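Local coordinates for protein benzoylformate decarboxylase (Mycobacterium smegmatis, PDB 4Q9D) that belongs to the thiamine pyrophosphate enzyme family, has three parallel-sheet alpha/beta regions, assembles as four chains and holds a magnesium ion, at residues V10-L15 with D37-F42; Q49-L54 with Q438-A443; Q442-A447 with A494-R499; T293-I298 with A308-S313. All coordinates share one frame; numbering follows the deposited sequence.

All four contacts are largely buried, and their chemistry differs with their place in the fold. Contact 1 is aromatic packing between a helix and a loop of the N-terminal TPP-binding region. Contact 2 joins that region to the C-terminal one through serines, glutamines and a water. Contact 3 shares Gln-442 and Ala-443 with contact 2, their centres about 11 Å apart, but packs against Phe-496, mostly through carbon. Contact 4, in the central region about 38 Å from contact 2 between centres, differs most: backbone hydrogen bonds of a parallel sheet dominate. Its partly exposed Asp-312 meets the third subunit, whereas the residues that touch across contacts 2 and 3 are all buried.

Contact 1: residues V10-L15 with D37-F42; sequences VTYDLL and DFPEDF
The ring of Tyr-12 carries Pro-39 over one face and turns an edge to Phe-42. Pro-39 CD sits 3.8 Å from the centroid of the Tyr-12 ring, a CH-pi contact inclined 29° to the ring normal and shifted toward CD1 and CE1. Phe-42 takes the Tyr-12 edge on one of its own faces, giving a T-shaped pair with centroids 5.2 Å apart and planes at 70°. The approach is off-centre: Tyr-12 CD1 comes over the rim of the Phe-42 ring, 3.6 Å from Phe-42 CE1. At its edge the same Phe-42 ring meets Leu-15, whose CB is 3.8 Å from Phe-42 CZ.

Here helix 7-18 of the N-terminal alpha/beta region packs against the loop that runs from helix 32-35 into strand 43-46, an outermost strand of its parallel sheet within the chain. Tyr-12 and Leu-15, three residues apart on the helix, both point toward that loop. Tyr-12 CG lies anti to the carbonyl carbon (chi1 -85°), sending the ring out to the loop. A type I turn from Pro-39 to Phe-42, with Phe-42 N bonded to Pro-39 O at 3.1 Å, brings the proline and the phenylalanine to the same tyrosine. Phe-38 joins from the phenol end, its ring edge at CD1 lying 3.5 Å from Tyr-12 OH. That hydroxyl is hydrogen-bonded to Phe-34 O, and Phe-38 also packs on Pro-480 of the second subunit.

Contact 2: residues Q49-L54 with Q438-A443; sequences QEASAL and QYSIQA
Gln-49 opens the first segment as the N-cap of helix 50-64, facing Gln-442 in the type I turn that runs from Ser-440 to Ala-443. The two belong to the N-terminal and C-terminal TPP-binding regions, so the contact brings two separate alpha/beta units together. Gln-49 CB approaches Gln-442 NE2 to 4.1 Å, while its own amide turns back: a bend at chi2 (-103°) carries OE1 to Ala-51 N at 2.8 Å, a capping bond whose donor stands 46° out of the carbonyl plane. Ala-51 follows, its methyl pointing toward Ser-440 without close packing.

Ser-52 makes the tightest approach. Its OG lies 3.3 Å from Ala-443 CB and 3.5 Å from Ser-440 CB, a hydroxyl set among carbon atoms on this side. Pro-410 of helix 408-421 touches Ser-52, Ser-440 and Ala-443, while Ser-440 OG is hydrogen-bonded to Gly-406 O. The Gln-442 amide is gripped at both ends: NE2 donates to Gln-438 O of the second subunit, and OE1 accepts from a bridging water at 2.9 Å. The same water is hydrogen-bonded to Ser-52 OG at 2.7 Å.

Contact 3: residues Q442-A447 with A494-R499; sequences QAIWTA and AGFGCR
Phe-496, just after helix 489-495, sets its ring against Gln-442, Ile-444 and Trp-445 of segment 442-447. Helix 489-495 terminates in a Schellman motif: Gly-497 has positive phi, and its N is bonded to Ala-494 O at 2.9 Å. The chain then turns toward strand 499-502, a strand of the C-terminal parallel sheet that is outermost within this chain, so one compact turn links the helix end to that strand.

Apolar packing gathers around the phenylalanine. Ile-444 crosses it at about a right angle, with CG1 lying 3.8 Å from Phe-496 CB and CD1 reaching the CD2 side of the ring. The isoleucine can do this because chi1 of 68° puts CG1 between its backbone N and carbonyl carbon, directing that longer branch to Phe-496. Trp-445 adds its CB, 3.8 Å from Phe-496 CD1. Cys-498 packs next to the same isoleucine, with SG 3.8 Å from Ile-444 CB and in close contact with Ile-444 O at 3.5 Å.

One CH-pi contact complements this packing. Gln-442 CA stands over a face of the Phe-496 ring, 4.3 Å from the centroid and 19° off the normal. The glutamine side chain runs beside the ring in the same direction, and CG approaches Phe-496 CZ.

Trp-445 NE1 is hydrogen-bonded to Pro-485 O of the second subunit, which anchors the indole across the interface. Within the chain, Trp-445 CA directs its hydrogen to Phe-496 O, 3.6 Å away, with an angle of 162° at the hydrogen.

Contact 4: residues T293-I298 with A308-S313; sequences TDLLQI and APVGDS
A beta-alpha-beta unit of the central region, strand 294-299, helix 302-307 and strand 312-315, closes here as Leu-296 and Gln-297 pair in parallel with Asp-312 and Ser-313. Asp-312 uses both its N and its O toward strand 294-299: its N donates to Leu-295 O at 3.0 Å, nearly straight at 165°, and its O accepts from Gln-297 N at 2.9 Å. Just before the strand, Gly-311, with positive phi, has no side chain at the place where Leu-295 CD2 lies, 4.0 Å from Gly-311 CA.

Gln-297 stretches along the joint. With chi1 at 179° and an extended chain beyond CG, its OE1 reaches Ala-308 CB at 3.3 Å, while NE2 donates to Arg-304 O of the connecting helix. One water gives hydrogen bonds to Gln-297 OE1 (2.8 Å) and Val-310 O (3.0 Å). Another donates to Asp-312 OD2 at 2.6 Å and to Leu-295 O, giving this carbonyl a second donor beside Asp-312 N. Asp-312 OD1 is hydrogen-bonded to Ser-178 OG of the third subunit.

Strands 294-299 and 312-315 are the last two of the sheet as counted within this chain, and its order, 3-2-1-4-5-6, is the arrangement of the Rossmann-like fold.

Contact 1: residues V10-L15 with D37-F42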
loop_
_atom_site.group_PDB
_atom_site.type_symbol
_atom_site.label_atom_id
_atom_site.label_comp_id
_atom_site.label_asym_id
_atom_site.label_seq_id
_atom_site.Cartn_x
_atom_site.Cartn_y
_atom_site.Cartn_z
ATOM N N VAL B 10 7.187 31.787 -1.680
ATOM C CA VAL B 10 8.422 31.186 -2.122
ATOM C C VAL B 10 8.180 29.954 -3.023
ATOM O O VAL B 10 9.047 29.602 -3.829
ATOM C CB VAL B 10 9.383 30.868 -0.933
ATOM C CG1 VAL B 10 9.510 32.099 -0.002
ATOM C CG2 VAL B 10 8.918 29.680 -0.150
ATOM N N THR B 11 7.027 29.298 -2.891
ATOM C CA THR B 11 6.777 28.114 -3.729
ATOM C C THR B 11 6.522 28.551 -5.180
ATOM O O THR B 11 7.125 28.016 -6.104
ATOM C CB THR B 11 5.588 27.276 -3.244
ATOM O OG1 THR B 11 5.855 26.788 -1.931
ATOM C CG2 THR B 11 5.356 26.070 -4.174
ATOM N N TYR B 12 5.646 29.534 -5.374
ATOM C CA TYR B 12 5.450 30.081 -6.718
ATOM C C TYR B 12 6.748 30.664 -7.290
ATOM O O TYR B 12 7.035 30.500 -8.474
ATOM C CB TYR B 12 4.343 31.125 -6.700
ATOM C CG TYR B 12 2.974 30.510 -6.831
ATOM C CD1 TYR B 12 2.467 30.155 -8.088
ATOM C CD2 TYR B 12 2.195 30.241 -5.706
ATOM C CE1 TYR B 12 1.211 29.575 -8.214
ATOM C CE2 TYR B 12 0.934 29.671 -5.822
ATOM C CZ TYR B 12 0.447 29.340 -7.085
ATOM O OH TYR B 12 -0.813 28.792 -7.229
ATOM N N ASP B 13 7.562 31.312 -6.450
ATOM C CA ASP B 13 8.868 31.771 -6.924
ATOM C C ASP B 13 9.706 30.606 -7.448
ATOM O O ASP B 13 10.392 30.741 -8.448
ATOM C CB ASP B 13 9.642 32.514 -5.818
ATOM C CG ASP B 13 9.078 33.928 -5.557
ATOM O OD1 ASP B 13 8.268 34.409 -6.371
ATOM O OD2 ASP B 13 9.438 34.545 -4.541
ATOM N N LEU B 14 9.676 29.468 -6.752
ATOM C CA LEU B 14 10.448 28.308 -7.192
ATOM C C LEU B 14 9.858 27.747 -8.487
ATOM O O LEU B 14 10.587 27.440 -9.428
ATOM C CB LEU B 14 10.461 27.207 -6.117
ATOM C CG LEU B 14 11.009 25.848 -6.561
ATOM C CD1 LEU B 14 12.506 25.973 -6.874
ATOM C CD2 LEU B 14 10.789 24.846 -5.441
ATOM N N LEU B 15 8.535 27.609 -8.516
ATOM C CA LEU B 15 7.847 27.085 -9.691
ATOM C C LEU B 15 8.232 27.911 -10.928
ATOM O O LEU B 15 8.536 27.357 -11.986
ATOM C CB LEU B 15 6.310 27.113 -9.459
ATOM C CG LEU B 15 5.753 26.137 -8.406
ATOM C CD1 LEU B 15 4.253 26.287 -8.300
ATOM C CD2 LEU B 15 6.139 24.657 -8.758
ATOM N N ASP B 37 -4.379 34.507 -5.160
ATOM C CA ASP B 37 -3.253 35.354 -5.564
ATOM C C ASP B 37 -2.361 34.656 -6.569
ATOM O O ASP B 37 -1.140 34.749 -6.494
ATOM C CB ASP B 37 -2.399 35.724 -4.363
ATOM C CG ASP B 37 -3.058 36.757 -3.500
ATOM O OD1 ASP B 37 -3.674 37.664 -4.090
ATOM O OD2 ASP B 37 -2.979 36.645 -2.255
ATOM N N PHE B 38 -2.979 33.907 -7.462
ATOM C CA PHE B 38 -2.256 33.215 -8.512
ATOM C C PHE B 38 -1.430 34.282 -9.251
ATOM O O PHE B 38 -1.993 35.278 -9.691
ATOM C CB PHE B 38 -3.319 32.598 -9.440
ATOM C CG PHE B 38 -2.800 31.576 -10.402
ATOM C CD1 PHE B 38 -2.363 30.323 -9.951
ATOM C CD2 PHE B 38 -2.825 31.832 -11.771
ATOM C CE1 PHE B 38 -1.916 29.354 -10.852
ATOM C CE2 PHE B 38 -2.402 30.859 -12.690
ATOM C CZ PHE B 38 -1.944 29.623 -12.231
ATOM N N PRO B 39 -0.104 34.071 -9.415
ATOM C CA PRO B 39 0.726 35.095 -10.070
ATOM C C PRO B 39 0.269 35.428 -11.480
ATOM O O PRO B 39 -0.238 34.570 -12.220
ATOM C CB PRO B 39 2.111 34.452 -10.117
ATOM C CG PRO B 39 2.107 33.467 -8.986
ATOM C CD PRO B 39 0.703 32.901 -9.018
ATOM N N GLU B 40 0.441 36.693 -11.833
ATOM C CA GLU B 40 -0.041 37.236 -13.100
ATOM C C GLU B 40 0.640 36.607 -14.328
ATOM O O GLU B 40 0.036 36.487 -15.392
ATOM C CB GLU B 40 0.149 38.765 -13.113
ATOM C CG GLU B 40 -0.518 39.449 -14.287
ATOM C CD GLU B 40 -2.021 39.225 -14.295
ATOM O OE1 GLU B 40 -2.598 39.037 -13.196
ATOM O OE2 GLU B 40 -2.620 39.224 -15.395
ATOM N N ASP B 41 1.892 36.198 -14.180
ATOM C CA ASP B 41 2.618 35.610 -15.301
ATOM C C ASP B 41 2.415 34.076 -15.389
ATOM O O ASP B 41 3.019 33.417 -16.231
ATOM C CB ASP B 41 4.107 35.923 -15.151
ATOM C CG ASP B 41 4.677 35.383 -13.834
ATOM O OD1 ASP B 41 3.992 35.495 -12.805
ATOM O OD2 ASP B 41 5.800 34.844 -13.821
ATOM N N PHE B 42 1.601 33.510 -14.502
ATOM C CA PHE B 42 1.293 32.071 -14.570
ATOM C C PHE B 42 0.003 31.896 -15.357
ATOM O O PHE B 42 -0.787 32.822 -15.438
ATOM C CB PHE B 42 1.075 31.481 -13.175
ATOM C CG PHE B 42 2.337 31.006 -12.493
ATOM C CD1 PHE B 42 2.431 29.698 -12.018
ATOM C CD2 PHE B 42 3.401 31.864 -12.297
ATOM C CE1 PHE B 42 3.578 29.255 -11.363
ATOM C CE2 PHE B 42 4.557 31.445 -11.658
ATOM C CZ PHE B 42 4.655 30.122 -11.178
#

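Contact 2: residues Q49-L54 with Q438-A443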
loop_
_atom_site.group_PDB
_atom_site.type_symbol
_atom_site.label_atom_id
_atom_site.label_comp_id
_atom_site.label_asym_id
_atom_site.label_seq_id
_atom_site.Cartn_x
_atom_site.Cartn_y
_atom_site.Cartn_z
ATOM N N GLN B 49 -13.604 18.490 -16.074
ATOM C CA GLN B 49 -13.521 17.250 -15.287
ATOM C C GLN B 49 -12.066 16.838 -15.200
ATOM O O GLN B 49 -11.290 17.093 -16.132
ATOM C CB GLN B 49 -14.373 16.119 -15.895
ATOM C CG GLN B 49 -14.858 15.037 -14.858
ATOM C CD GLN B 49 -14.055 13.717 -14.911
ATOM O OE1 GLN B 49 -13.061 13.608 -15.638
ATOM N NE2 GLN B 49 -14.504 12.709 -14.149
ATOM N N GLU B 50 -11.695 16.199 -14.089
ATOM C CA GLU B 50 -10.293 15.936 -13.777
ATOM C C GLU B 50 -9.608 14.935 -14.702
ATOM O O GLU B 50 -8.398 15.042 -14.918
ATOM C CB GLU B 50 -10.126 15.511 -12.313
ATOM C CG GLU B 50 -10.379 16.627 -11.348
ATOM C CD GLU B 50 -11.851 16.734 -10.908
ATOM O OE1 GLU B 50 -12.730 16.023 -11.473
ATOM O OE2 GLU B 50 -12.105 17.529 -9.963
ATOM N N ALA B 51 -10.353 13.976 -15.263
ATOM C CA ALA B 51 -9.706 13.051 -16.210
ATOM C C ALA B 51 -9.120 13.869 -17.359
ATOM O O ALA B 51 -8.042 13.577 -17.871
ATOM C CB ALA B 51 -10.711 12.032 -16.757
ATOM N N SER B 52 -9.864 14.896 -17.772
ATOM C CA SER B 52 -9.442 15.800 -18.839
ATOM C C SER B 52 -8.265 16.677 -18.407
ATOM O O SER B 52 -7.333 16.867 -19.164
ATOM C CB SER B 52 -10.604 16.707 -19.258
ATOM O OG SER B 52 -11.415 16.043 -20.204
ATOM N N ALA B 53 -8.315 17.220 -17.193
ATOM C CA ALA B 53 -7.224 18.055 -16.716
ATOM C C ALA B 53 -5.887 17.314 -16.786
ATOM O O ALA B 53 -4.886 17.842 -17.250
ATOM C CB ALA B 53 -7.503 18.508 -15.270
ATOM N N LEU B 54 -5.851 16.085 -16.291
ATOM C CA LEU B 54 -4.572 15.413 -16.207
ATOM C C LEU B 54 -4.091 14.953 -17.604
ATOM O O LEU B 54 -2.913 15.088 -17.918
ATOM C CB LEU B 54 -4.644 14.261 -15.198
ATOM C CG LEU B 54 -3.316 13.649 -14.729
ATOM C CD1 LEU B 54 -3.530 12.929 -13.408
ATOM C CD2 LEU B 54 -2.801 12.631 -15.813
ATOM N N GLN B 438 -16.877 10.299 -26.267
ATOM C CA GLN B 438 -17.747 10.613 -25.109
ATOM C C GLN B 438 -17.055 10.672 -23.753
ATOM O O GLN B 438 -17.508 11.413 -22.870
ATOM C CB GLN B 438 -18.887 9.598 -24.981
ATOM C CG GLN B 438 -19.615 9.342 -26.277
ATOM C CD GLN B 438 -20.136 10.607 -26.910
ATOM O OE1 GLN B 438 -20.824 11.405 -26.259
ATOM N NE2 GLN B 438 -19.823 10.801 -28.197
ATOM N N TYR B 439 -16.003 9.871 -23.559
ATOM C CA TYR B 439 -15.359 9.744 -22.235
ATOM C C TYR B 439 -14.936 11.069 -21.641
ATOM O O TYR B 439 -15.165 11.323 -20.460
ATOM C CB TYR B 439 -14.131 8.794 -22.241
ATOM C CG TYR B 439 -14.484 7.325 -22.353
ATOM C CD1 TYR B 439 -14.389 6.469 -21.263
ATOM C CD2 TYR B 439 -14.866 6.789 -23.576
ATOM C CE1 TYR B 439 -14.709 5.100 -21.397
ATOM C CE2 TYR B 439 -15.184 5.455 -23.718
ATOM C CZ TYR B 439 -15.122 4.622 -22.634
ATOM O OH TYR B 439 -15.443 3.298 -22.839
ATOM N N SER B 440 -14.290 11.890 -22.464
ATOM C CA SER B 440 -13.730 13.150 -22.008
ATOM C C SER B 440 -14.180 14.245 -22.953
ATOM O O SER B 440 -13.434 15.175 -23.250
ATOM C CB SER B 440 -12.189 13.087 -21.975
ATOM O OG SER B 440 -11.735 12.044 -21.116
ATOM N N ILE B 441 -15.420 14.125 -23.403
ATOM C CA ILE B 441 -16.020 15.072 -24.319
ATOM C C ILE B 441 -15.957 16.520 -23.814
ATOM O O ILE B 441 -15.751 17.442 -24.609
ATOM C CB ILE B 441 -17.484 14.639 -24.697
ATOM C CG1 ILE B 441 -17.971 15.353 -25.976
ATOM C CG2 ILE B 441 -18.452 14.775 -23.517
ATOM C CD1 ILE B 441 -19.244 14.648 -26.580
ATOM N N GLN B 442 -16.059 16.729 -22.503
ATOM C CA GLN B 442 -16.038 18.101 -21.956
ATOM C C GLN B 442 -14.721 18.815 -22.229
ATOM O O GLN B 442 -14.647 20.045 -22.111
ATOM C CB GLN B 442 -16.324 18.130 -20.429
ATOM C CG GLN B 442 -17.488 17.206 -19.979
ATOM C CD GLN B 442 -16.976 15.838 -19.543
ATOM O OE1 GLN B 442 -16.093 15.268 -20.193
ATOM N NE2 GLN B 442 -17.486 15.330 -18.405
ATOM N N ALA B 443 -13.664 18.063 -22.544
ATOM C CA ALA B 443 -12.384 18.728 -22.830
ATOM C C ALA B 443 -12.513 19.689 -24.024
ATOM O O ALA B 443 -11.735 20.609 -24.132
ATOM C CB ALA B 443 -11.264 17.719 -23.088
HETATM O O HOH W 1 -13.524 14.750 -19.015
#

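Contact 3: residues Q442-A447 with A494-R499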
loop_
_atom_site.group_PDB
_atom_site.type_symbol
_atom_site.label_atom_id
_atom_site.label_comp_id
_atom_site.label_asym_id
_atom_site.label_seq_id
_atom_site.Cartn_x
_atom_site.Cartn_y
_atom_site.Cartn_z
ATOM N N GLN B 442 -16.059 16.729 -22.503
ATOM C CA GLN B 442 -16.038 18.101 -21.956
ATOM C C GLN B 442 -14.721 18.815 -22.229
ATOM O O GLN B 442 -14.647 20.045 -22.111
ATOM C CB GLN B 442 -16.324 18.130 -20.429
ATOM C CG GLN B 442 -17.488 17.206 -19.979
ATOM C CD GLN B 442 -16.976 15.838 -19.543
ATOM O OE1 GLN B 442 -16.093 15.268 -20.193
ATOM N NE2 GLN B 442 -17.486 15.330 -18.405
ATOM N N ALA B 443 -13.664 18.063 -22.544
ATOM C CA ALA B 443 -12.384 18.728 -22.830
ATOM C C ALA B 443 -12.513 19.689 -24.024
ATOM O O ALA B 443 -11.735 20.609 -24.132
ATOM C CB ALA B 443 -11.264 17.719 -23.088
ATOM N N ILE B 444 -13.467 19.457 -24.938
ATOM C CA ILE B 444 -13.540 20.319 -26.121
ATOM C C ILE B 444 -13.940 21.767 -25.749
ATOM O O ILE B 444 -13.664 22.709 -26.487
ATOM C CB ILE B 444 -14.458 19.744 -27.224
ATOM C CG1 ILE B 444 -15.910 19.754 -26.794
ATOM C CG2 ILE B 444 -14.034 18.316 -27.592
ATOM C CD1 ILE B 444 -16.814 19.030 -27.824
ATOM N N TRP B 445 -14.535 21.932 -24.572
ATOM C CA TRP B 445 -14.898 23.260 -24.065
ATOM C C TRP B 445 -13.633 24.066 -23.853
ATOM O O TRP B 445 -13.585 25.250 -24.172
ATOM C CB TRP B 445 -15.682 23.143 -22.743
ATOM C CG TRP B 445 -16.053 24.457 -22.137
ATOM C CD1 TRP B 445 -17.104 25.258 -22.496
ATOM C CD2 TRP B 445 -15.397 25.119 -21.043
ATOM N NE1 TRP B 445 -17.130 26.380 -21.704
ATOM C CE2 TRP B 445 -16.102 26.327 -20.804
ATOM C CE3 TRP B 445 -14.269 24.823 -20.257
ATOM C CZ2 TRP B 445 -15.721 27.246 -19.804
ATOM C CZ3 TRP B 445 -13.895 25.735 -19.240
ATOM C CH2 TRP B 445 -14.623 26.925 -19.033
ATOM N N THR B 446 -12.612 23.426 -23.292
ATOM C CA THR B 446 -11.323 24.089 -23.101
ATOM C C THR B 446 -10.699 24.464 -24.452
ATOM O O THR B 446 -10.099 25.531 -24.587
ATOM C CB THR B 446 -10.356 23.182 -22.296
ATOM O OG1 THR B 446 -10.959 22.839 -21.051
ATOM C CG2 THR B 446 -9.013 23.882 -22.024
ATOM N N ALA B 447 -10.839 23.592 -25.454
ATOM C CA ALA B 447 -10.343 23.917 -26.801
ATOM C C ALA B 447 -11.039 25.196 -27.325
ATOM O O ALA B 447 -10.398 26.090 -27.876
ATOM C CB ALA B 447 -10.593 22.720 -27.778
ATOM N N ALA B 494 -21.395 21.920 -30.366
ATOM C CA ALA B 494 -21.835 23.286 -30.487
ATOM C C ALA B 494 -22.168 23.779 -29.090
ATOM O O ALA B 494 -21.843 24.899 -28.733
ATOM C CB ALA B 494 -23.088 23.364 -31.413
ATOM N N GLY B 495 -22.793 22.925 -28.290
ATOM C CA GLY B 495 -23.118 23.284 -26.920
ATOM C C GLY B 495 -21.914 23.674 -26.083
ATOM O O GLY B 495 -22.018 24.558 -25.236
ATOM N N PHE B 496 -20.784 22.998 -26.318
ATOM C CA PHE B 496 -19.501 23.299 -25.666
ATOM C C PHE B 496 -18.703 24.414 -26.348
ATOM O O PHE B 496 -17.564 24.690 -25.952
ATOM C CB PHE B 496 -18.629 22.034 -25.563
ATOM C CG PHE B 496 -19.076 21.080 -24.473
ATOM C CD1 PHE B 496 -19.070 21.480 -23.135
ATOM C CD2 PHE B 496 -19.481 19.791 -24.780
ATOM C CE1 PHE B 496 -19.474 20.605 -22.121
ATOM C CE2 PHE B 496 -19.881 18.902 -23.770
ATOM C CZ PHE B 496 -19.885 19.307 -22.447
ATOM N N GLY B 497 -19.288 25.041 -27.368
ATOM C CA GLY B 497 -18.667 26.194 -28.007
ATOM C C GLY B 497 -17.816 25.927 -29.243
ATOM O O GLY B 497 -17.187 26.847 -29.773
ATOM N N CYS B 498 -17.778 24.683 -29.711
ATOM C CA CYS B 498 -16.952 24.373 -30.875
ATOM C C CYS B 498 -17.740 24.592 -32.158
ATOM O O CYS B 498 -18.950 24.368 -32.167
ATOM C CB CYS B 498 -16.512 22.911 -30.831
ATOM S SG CYS B 498 -15.254 22.621 -29.570
ATOM N N ARG B 499 -17.053 25.008 -33.224
ATOM C CA ARG B 499 -17.616 24.923 -34.576
ATOM C C ARG B 499 -17.899 23.455 -34.854
ATOM O O ARG B 499 -17.216 22.567 -34.327
ATOM C CB ARG B 499 -16.613 25.378 -35.626
ATOM C CG ARG B 499 -16.242 26.843 -35.654
ATOM C CD ARG B 499 -15.294 27.049 -36.856
ATOM N NE ARG B 499 -16.070 27.007 -38.107
ATOM C CZ ARG B 499 -16.020 26.071 -39.069
ATOM N NH1 ARG B 499 -15.169 25.022 -39.039
ATOM N NH2 ARG B 499 -16.835 26.213 -40.109
#

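Contact 4: residues T293-I298 with A308-S313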
loop_
_atom_site.group_PDB
_atom_site.type_symbol
_atom_site.label_atom_id
_atom_site.label_comp_id
_atom_site.label_asym_id
_atom_site.label_seq_id
_atom_site.Cartn_x
_atom_site.Cartn_y
_atom_site.Cartn_z
ATOM N N THR B 293 16.767 -16.983 -33.243
ATOM C CA THR B 293 16.702 -15.521 -33.241
ATOM C C THR B 293 17.125 -14.990 -31.883
ATOM O O THR B 293 16.498 -15.318 -30.877
ATOM C CB THR B 293 15.284 -15.014 -33.553
ATOM O OG1 THR B 293 14.864 -15.520 -34.823
ATOM C CG2 THR B 293 15.269 -13.488 -33.591
ATOM N N ASP B 294 18.185 -14.191 -31.838
ATOM C CA ASP B 294 18.584 -13.544 -30.581
ATOM C C ASP B 294 17.961 -12.152 -30.469
ATOM O O ASP B 294 17.539 -11.573 -31.482
ATOM C CB ASP B 294 20.105 -13.417 -30.476
ATOM C CG ASP B 294 20.806 -14.769 -30.305
ATOM O OD1 ASP B 294 20.205 -15.721 -29.762
ATOM O OD2 ASP B 294 21.979 -14.860 -30.707
ATOM N N LEU B 295 17.915 -11.614 -29.248
ATOM C CA LEU B 295 17.361 -10.262 -29.019
ATOM C C LEU B 295 18.205 -9.388 -28.073
ATOM O O LEU B 295 18.714 -9.860 -27.059
ATOM C CB LEU B 295 15.908 -10.344 -28.537
ATOM C CG LEU B 295 15.083 -9.046 -28.381
ATOM C CD1 LEU B 295 13.600 -9.353 -28.556
ATOM C CD2 LEU B 295 15.306 -8.399 -27.004
ATOM N N LEU B 296 18.391 -8.126 -28.459
ATOM C CA LEU B 296 19.001 -7.107 -27.612
ATOM C C LEU B 296 17.940 -6.040 -27.351
ATOM O O LEU B 296 17.170 -5.694 -28.257
ATOM C CB LEU B 296 20.190 -6.436 -28.331
ATOM C CG LEU B 296 21.363 -7.364 -28.677
ATOM C CD1 LEU B 296 22.360 -6.624 -29.574
ATOM C CD2 LEU B 296 22.031 -7.838 -27.419
ATOM N N GLN B 297 17.930 -5.493 -26.139
ATOM C CA GLN B 297 16.954 -4.464 -25.762
ATOM C C GLN B 297 17.678 -3.280 -25.135
ATOM O O GLN B 297 18.545 -3.457 -24.289
ATOM C CB GLN B 297 15.926 -5.031 -24.789
ATOM C CG GLN B 297 14.869 -4.015 -24.305
ATOM C CD GLN B 297 13.976 -4.583 -23.191
ATOM O OE1 GLN B 297 14.282 -5.621 -22.600
ATOM N NE2 GLN B 297 12.873 -3.902 -22.908
ATOM N N ILE B 298 17.320 -2.070 -25.560
ATOM C CA ILE B 298 17.911 -0.862 -24.998
ATOM C C ILE B 298 16.748 0.029 -24.598
ATOM O O ILE B 298 15.907 0.327 -25.420
ATOM C CB ILE B 298 18.813 -0.118 -26.027
ATOM C CG1 ILE B 298 20.042 -0.971 -26.401
ATOM C CG2 ILE B 298 19.199 1.234 -25.513
ATOM C CD1 ILE B 298 20.890 -0.347 -27.490
ATOM N N ALA B 308 10.949 -8.061 -19.446
ATOM C CA ALA B 308 11.106 -8.679 -20.758
ATOM C C ALA B 308 11.276 -10.183 -20.576
ATOM O O ALA B 308 12.055 -10.605 -19.739
ATOM C CB ALA B 308 12.318 -8.085 -21.485
ATOM N N PRO B 309 10.521 -11.003 -21.341
ATOM C CA PRO B 309 10.600 -12.461 -21.164
ATOM C C PRO B 309 11.899 -13.056 -21.710
ATOM O O PRO B 309 12.288 -14.165 -21.324
ATOM C CB PRO B 309 9.401 -12.985 -21.987
ATOM C CG PRO B 309 9.160 -11.944 -23.022
ATOM C CD PRO B 309 9.530 -10.615 -22.361
ATOM N N VAL B 310 12.559 -12.326 -22.606
ATOM C CA VAL B 310 13.730 -12.862 -23.299
ATOM C C VAL B 310 14.675 -11.719 -23.595
ATOM O O VAL B 310 14.264 -10.557 -23.540
ATOM C CB VAL B 310 13.334 -13.469 -24.680
ATOM C CG1 VAL B 310 12.472 -14.692 -24.502
ATOM C CG2 VAL B 310 12.636 -12.408 -25.564
ATOM N N GLY B 311 15.927 -12.055 -23.921
ATOM C CA GLY B 311 16.881 -11.094 -24.465
ATOM C C GLY B 311 17.947 -10.637 -23.491
ATOM O O GLY B 311 17.865 -10.864 -22.272
ATOM N N ASP B 312 18.947 -9.957 -24.030
ATOM C CA ASP B 312 19.911 -9.236 -23.212
ATOM C C ASP B 312 19.614 -7.755 -23.344
ATOM O O ASP B 312 19.435 -7.244 -24.458
ATOM C CB ASP B 312 21.348 -9.559 -23.660
ATOM C CG ASP B 312 21.678 -11.018 -23.481
ATOM O OD1 ASP B 312 21.733 -11.494 -22.322
ATOM O OD2 ASP B 312 21.865 -11.703 -24.493
ATOM N N SER B 313 19.582 -7.058 -22.213
ATOM C CA SER B 313 19.157 -5.668 -22.223
ATOM C C SER B 313 20.205 -4.758 -21.597
ATOM O O SER B 313 21.066 -5.205 -20.842
ATOM C CB SER B 313 17.854 -5.524 -21.423
ATOM O OG SER B 313 18.038 -6.016 -20.093
HETATM O O HOH W 2 21.020 -11.655 -27.001
HETATM O O HOH W 3 15.670 -8.036 -22.865
#